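Local coordinates for leucyl aminopeptidase (Trypanosoma brucei brucei, PDB 5NTD), which probably removes N-terminal residues such as leucine from peptides as an M17 metallo-aminopeptidase, here holding two manganese ions and the inhibitor bestatin, at residues H163-K168 with D214-L219; L208-V213 with N504-F509. All blocks are in the same frame, centred on the assembly; numbering follows the deposited sequence.

Contact 1: H163-K168 with D214-L219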
loop_
_atom_site.group_PDB
_atom_site.type_symbol
_atom_site.label_atom_id
_atom_site.label_comp_id
_atom_site.label_asym_id
_atom_site.label_seq_id
_atom_site.Cartn_x
_atom_site.Cartn_y
_atom_site.Cartn_z
ATOM N N HIS G 163 24.183 4.042 27.687
ATOM C CA HIS G 163 25.064 4.605 26.673
ATOM C C HIS G 163 25.636 5.950 27.094
ATOM O O HIS G 163 24.988 6.750 27.760
ATOM C CB HIS G 163 24.348 4.766 25.326
ATOM C CG HIS G 163 23.971 3.464 24.693
ATOM N ND1 HIS G 163 23.792 3.316 23.339
ATOM C CD2 HIS G 163 23.810 2.231 25.230
ATOM C CE1 HIS G 163 23.506 2.060 23.070
ATOM N NE2 HIS G 163 23.529 1.375 24.196
ATOM N N ASN G 164 26.873 6.193 26.694
ATOM C CA ASN G 164 27.542 7.459 27.043
ATOM C C ASN G 164 26.826 8.632 26.414
ATOM O O ASN G 164 26.844 9.734 26.956
ATOM C CB ASN G 164 29.036 7.444 26.719
ATOM C CG ASN G 164 29.325 7.451 25.251
ATOM O OD1 ASN G 164 29.263 8.499 24.603
ATOM N ND2 ASN G 164 29.612 6.263 24.701
ATOM N N PHE G 165 26.210 8.401 25.261
ATOM C CA PHE G 165 25.366 9.435 24.676
ATOM C C PHE G 165 24.005 9.463 25.386
ATOM O O PHE G 165 23.290 8.483 25.416
ATOM C CB PHE G 165 25.142 9.286 23.187
ATOM C CG PHE G 165 24.266 10.359 22.653
ATOM C CD1 PHE G 165 24.792 11.604 22.314
ATOM C CD2 PHE G 165 22.875 10.184 22.620
ATOM C CE1 PHE G 165 23.976 12.628 21.888
ATOM C CE2 PHE G 165 22.050 11.220 22.200
ATOM C CZ PHE G 165 22.596 12.436 21.849
ATOM N N SER G 166 23.638 10.627 25.889
ATOM C CA SER G 166 22.319 10.836 26.485
ATOM C C SER G 166 21.860 12.288 26.443
ATOM O O SER G 166 22.660 13.216 26.507
ATOM C CB SER G 166 22.299 10.384 27.915
ATOM O OG SER G 166 20.988 10.476 28.453
ATOM N N ALA G 167 20.557 12.445 26.280
ATOM C CA ALA G 167 19.882 13.744 26.339
ATOM C C ALA G 167 18.870 13.801 27.486
ATOM O O ALA G 167 18.105 14.752 27.601
ATOM C CB ALA G 167 19.197 14.061 25.019
ATOM N N LYS G 168 18.872 12.766 28.311
ATOM C CA LYS G 168 17.942 12.695 29.433
ATOM C C LYS G 168 18.357 13.608 30.602
ATOM O O LYS G 168 19.542 13.817 30.845
ATOM C CB LYS G 168 17.823 11.260 29.970
ATOM C CG LYS G 168 17.136 10.265 29.023
ATOM C CD LYS G 168 17.078 8.897 29.699
ATOM C CE LYS G 168 16.485 7.830 28.832
ATOM N NZ LYS G 168 15.028 8.049 28.643
ATOM N N ASP G 214 24.776 6.753 17.834
ATOM C CA ASP G 214 23.623 7.167 18.693
ATOM C C ASP G 214 23.229 8.624 18.463
ATOM O O ASP G 214 22.081 8.988 18.511
ATOM C CB ASP G 214 23.938 7.034 20.187
ATOM C CG ASP G 214 23.665 5.643 20.744
ATOM O OD1 ASP G 214 22.864 4.887 20.156
ATOM O OD2 ASP G 214 24.314 5.303 21.743
ATOM N N ALA G 215 24.222 9.471 18.246
ATOM C CA ALA G 215 23.997 10.913 18.193
ATOM C C ALA G 215 23.016 11.212 17.085
ATOM O O ALA G 215 23.158 10.705 15.971
ATOM C CB ALA G 215 25.300 11.669 17.973
ATOM N N PRO G 216 22.041 12.079 17.359
ATOM C CA PRO G 216 21.116 12.461 16.305
ATOM C C PRO G 216 21.767 13.390 15.313
ATOM O O PRO G 216 22.786 13.987 15.603
ATOM C CB PRO G 216 20.022 13.181 17.065
ATOM C CG PRO G 216 20.733 13.815 18.207
ATOM C CD PRO G 216 21.772 12.803 18.604
ATOM N N PRO G 217 21.193 13.504 14.104
ATOM C CA PRO G 217 21.886 14.239 13.048
ATOM C C PRO G 217 21.915 15.720 13.295
ATOM O O PRO G 217 22.625 16.419 12.616
ATOM C CB PRO G 217 21.068 13.909 11.793
ATOM C CG PRO G 217 20.249 12.723 12.136
ATOM C CD PRO G 217 19.988 12.831 13.599
ATOM N N ASN G 218 21.093 16.203 14.218
ATOM C CA ASN G 218 21.147 17.640 14.589
ATOM C C ASN G 218 22.427 17.975 15.371
ATOM O O ASN G 218 22.830 19.113 15.430
ATOM C CB ASN G 218 19.879 18.142 15.286
ATOM C CG ASN G 218 19.641 17.475 16.595
ATOM O OD1 ASN G 218 19.136 16.353 16.656
ATOM N ND2 ASN G 218 20.034 18.123 17.665
ATOM N N LEU G 219 23.074 16.943 15.910
ATOM C CA LEU G 219 24.385 17.058 16.618
ATOM C C LEU G 219 25.542 16.563 15.775
ATOM O O LEU G 219 26.582 17.206 15.663
ATOM C CB LEU G 219 24.368 16.292 17.914
ATOM C CG LEU G 219 23.419 16.851 18.968
ATOM C CD1 LEU G 219 23.436 15.963 20.204
ATOM C CD2 LEU G 219 23.774 18.272 19.366
HETATM O O HOH W 1 26.683 6.277 23.213
#
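A short, nearly straight hydrogen bond between two buried side chains sets this contact apart: ND1 of His-163 gives its proton to OD2 of Asp-214 at 2.6 Å, with an N-H...O angle of 167°. The oxygen lies at the edge of the imidazole, close to the ring plane, and is met on its syn side, while the ring and carboxylate planes are turned moderately against each other. The same OD2 accepts a second bond from water 1 (3.0 Å), which in turn receives the backbone N-H of Phe-165, also at 3.0 Å. OD1 is occupied too, by the backbone N of Ala-506, so both carboxylate oxygens are satisfied away from bulk solvent; donors on each of them would be expected to favour the ionised form. The Asp-214 side chain lies about 14 Å from the bound bestatin, and its pairing with His-163 joins a loop of the N-terminal domain family region to the C-terminal end of helix 196-214, where Ala-215 is the first residue to leave helical geometry. Beyond the polar pair, Phe-165 supplies the apolar half. With CG anti to the backbone N (chi1 180°), its ring lies against Ala-215, Pro-216 and Leu-219: CA of Ala-215 stands over one face, 4.1 Å from the ring centroid and 12° off the normal, a CH-pi contact. CD1 of Leu-219 meets the ring edge in plane at Phe-165 CE1, 3.8 Å away, and CD of Pro-216 approaches Phe-165 CZ to 3.4 Å at a slant. Leu-219 is held in the turn by its own N-H, bonded to O of Pro-216, and packs as well on Phe-15 of helix 6-20. His-457 of the second subunit packs against Asp-214.

Contact 2: L208-V213 with N504-F509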
loop_
_atom_site.group_PDB
_atom_site.type_symbol
_atom_site.label_atom_id
_atom_site.label_comp_id
_atom_site.label_asym_id
_atom_site.label_seq_id
_atom_site.Cartn_x
_atom_site.Cartn_y
_atom_site.Cartn_z
ATOM N N LEU G 208 33.172 5.341 21.564
ATOM C CA LEU G 208 33.152 6.538 20.694
ATOM C C LEU G 208 32.287 6.249 19.458
ATOM O O LEU G 208 31.507 7.075 19.036
ATOM C CB LEU G 208 34.554 6.948 20.263
ATOM C CG LEU G 208 34.623 8.117 19.301
ATOM C CD1 LEU G 208 33.962 9.349 19.885
ATOM C CD2 LEU G 208 36.076 8.436 18.965
ATOM N N CYS G 209 32.488 5.077 18.885
ATOM C CA CYS G 209 31.725 4.623 17.717
ATOM C C CYS G 209 30.238 4.616 18.057
ATOM O O CYS G 209 29.409 5.188 17.350
ATOM C CB CYS G 209 32.178 3.256 17.291
ATOM S SG CYS G 209 31.372 2.641 15.786
ATOM N N GLN G 210 29.939 4.052 19.215
ATOM C CA GLN G 210 28.567 4.053 19.756
ATOM C C GLN G 210 28.005 5.459 19.881
ATOM O O GLN G 210 26.855 5.746 19.502
ATOM C CB GLN G 210 28.525 3.358 21.095
ATOM C CG GLN G 210 27.136 3.035 21.573
ATOM C CD GLN G 210 27.118 2.686 23.057
ATOM O OE1 GLN G 210 26.857 1.554 23.434
ATOM N NE2 GLN G 210 27.360 3.683 23.900
ATOM N N ARG G 211 28.836 6.357 20.372
ATOM C CA ARG G 211 28.426 7.758 20.617
ATOM C C ARG G 211 28.053 8.428 19.316
ATOM O O ARG G 211 27.026 9.102 19.210
ATOM C CB ARG G 211 29.552 8.523 21.304
ATOM C CG ARG G 211 29.155 9.925 21.754
ATOM C CD ARG G 211 30.264 10.625 22.550
ATOM N NE ARG G 211 29.814 11.948 22.933
ATOM C CZ ARG G 211 28.928 12.193 23.901
ATOM N NH1 ARG G 211 28.440 11.216 24.658
ATOM N NH2 ARG G 211 28.512 13.452 24.100
ATOM N N LEU G 212 28.916 8.272 18.333
ATOM C CA LEU G 212 28.737 8.923 17.028
ATOM C C LEU G 212 27.441 8.409 16.342
ATOM O O LEU G 212 26.686 9.168 15.753
ATOM C CB LEU G 212 29.936 8.703 16.126
ATOM C CG LEU G 212 31.266 9.325 16.606
ATOM C CD1 LEU G 212 32.403 8.769 15.812
ATOM C CD2 LEU G 212 31.252 10.841 16.496
ATOM N N VAL G 213 27.224 7.111 16.453
ATOM C CA VAL G 213 26.083 6.457 15.812
ATOM C C VAL G 213 24.763 6.827 16.514
ATOM O O VAL G 213 23.798 7.228 15.875
ATOM C CB VAL G 213 26.297 4.939 15.726
ATOM C CG1 VAL G 213 25.070 4.253 15.135
ATOM C CG2 VAL G 213 27.491 4.661 14.844
ATOM N N ASN G 504 18.451 -1.072 22.050
ATOM C CA ASN G 504 19.010 -0.023 22.937
ATOM C C ASN G 504 19.778 1.077 22.244
ATOM O O ASN G 504 20.198 2.034 22.881
ATOM C CB ASN G 504 19.899 -0.641 24.004
ATOM C CG ASN G 504 19.108 -1.499 24.973
ATOM O OD1 ASN G 504 17.956 -1.201 25.302
ATOM N ND2 ASN G 504 19.698 -2.575 25.403
ATOM N N GLY G 505 19.967 0.932 20.951
ATOM C CA GLY G 505 20.712 1.933 20.189
ATOM C C GLY G 505 21.960 1.331 19.557
ATOM O O GLY G 505 22.002 0.160 19.259
ATOM N N ALA G 506 22.968 2.175 19.353
ATOM C CA ALA G 506 24.190 1.783 18.657
ATOM C C ALA G 506 24.946 0.728 19.471
ATOM O O ALA G 506 24.869 0.693 20.684
ATOM C CB ALA G 506 25.073 2.945 18.407
ATOM N N THR G 507 25.600 -0.157 18.753
ATOM C CA THR G 507 26.381 -1.257 19.340
ATOM C C THR G 507 27.891 -0.971 19.370
ATOM O O THR G 507 28.635 -1.671 20.018
ATOM C CB THR G 507 26.191 -2.569 18.548
ATOM O OG1 THR G 507 26.484 -2.319 17.171
ATOM C CG2 THR G 507 24.815 -3.070 18.689
ATOM N N GLY G 508 28.328 -0.003 18.586
ATOM C CA GLY G 508 29.749 0.239 18.369
ATOM C C GLY G 508 30.427 -0.896 17.609
ATOM O O GLY G 508 31.634 -1.117 17.734
ATOM N N PHE G 509 29.662 -1.611 16.807
ATOM C CA PHE G 509 30.194 -2.695 15.952
ATOM C C PHE G 509 31.084 -2.125 14.865
ATOM O O PHE G 509 30.731 -1.160 14.199
ATOM C CB PHE G 509 29.026 -3.461 15.314
ATOM C CG PHE G 509 29.416 -4.624 14.438
ATOM C CD1 PHE G 509 29.902 -4.423 13.146
ATOM C CD2 PHE G 509 29.174 -5.916 14.854
ATOM C CE1 PHE G 509 30.190 -5.496 12.320
ATOM C CE2 PHE G 509 29.468 -6.990 14.040
ATOM C CZ PHE G 509 29.970 -6.784 12.778
#
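Ala-506 puts its methyl group against residues 208-213 of helix 196-214, where CG1 of Val-213 comes to 3.5 Å from Ala-506 CB and the backbone O of Gln-210 lies equally near that CB. Val-213 carries CG1 anti to its backbone N (chi1 177°), which brings that branch to the alanine. One turn back, the aliphatic part of Gln-210 runs past the strand: its CG is 3.4 Å from the carbonyl O of Ala-506 and also touches Ala-506 CB, a van der Waals fit with no hydrogen bond across the two segments. Next along the loop, Gly-508 brings its CA to 3.9 Å from the backbone N of Gln-210, and SG of Cys-209 lies against that CA too. The two main chains are closest here, their CA atoms 4.2 Å apart at Gln-210 and Gly-508, and the positive phi of Gly-508 (67°) is one that glycine adopts readily. Around this first shell, the loop is shaped by an ST turn, in which OG1 of Thr-507 accepts from N of Phe-509; the same hydroxyl also pairs with the carbonyl of Pro-499. Arg-159 holds the carbonyl O of Thr-507. On the helix, Cys-209 also packs on Ala-317 and Cys-321 of helix 314-328, and Gln-210 also touches the side chain of His-163. Strand 505-506 is one arm of a two-stranded antiparallel hairpin with 501-502, just ahead of the C-terminal helix 511-519. The side chain of Val-213 is about 10 Å from bestatin and about 12 Å from a manganese ion. All the touching residues are buried: core packing of a helix against a beta-hairpin within the M17 catalytic domain.

In the fold
From the N terminus, the chain first reaches 163-168, in the loop between helix 150-158 and strand 183-188, then passes through that strand and along helix 196-214. Residues 208-213 open contact 2 on this helix; only after them does 214-219 close contact 1, a loop of 45 intervening residues. Contact 2 closes much later, when 504-509 returns after 290 residues, so the two loops cross. Contact 1 joins the N-terminal and catalytic family regions; contact 2 brings the C-terminal hairpin onto the same helix. They meet directly, with centres 10 Å apart: Arg-211 reaches Asn-164, and CE1 of His-163 packs on the carbonyls of Asn-504 and Ala-506.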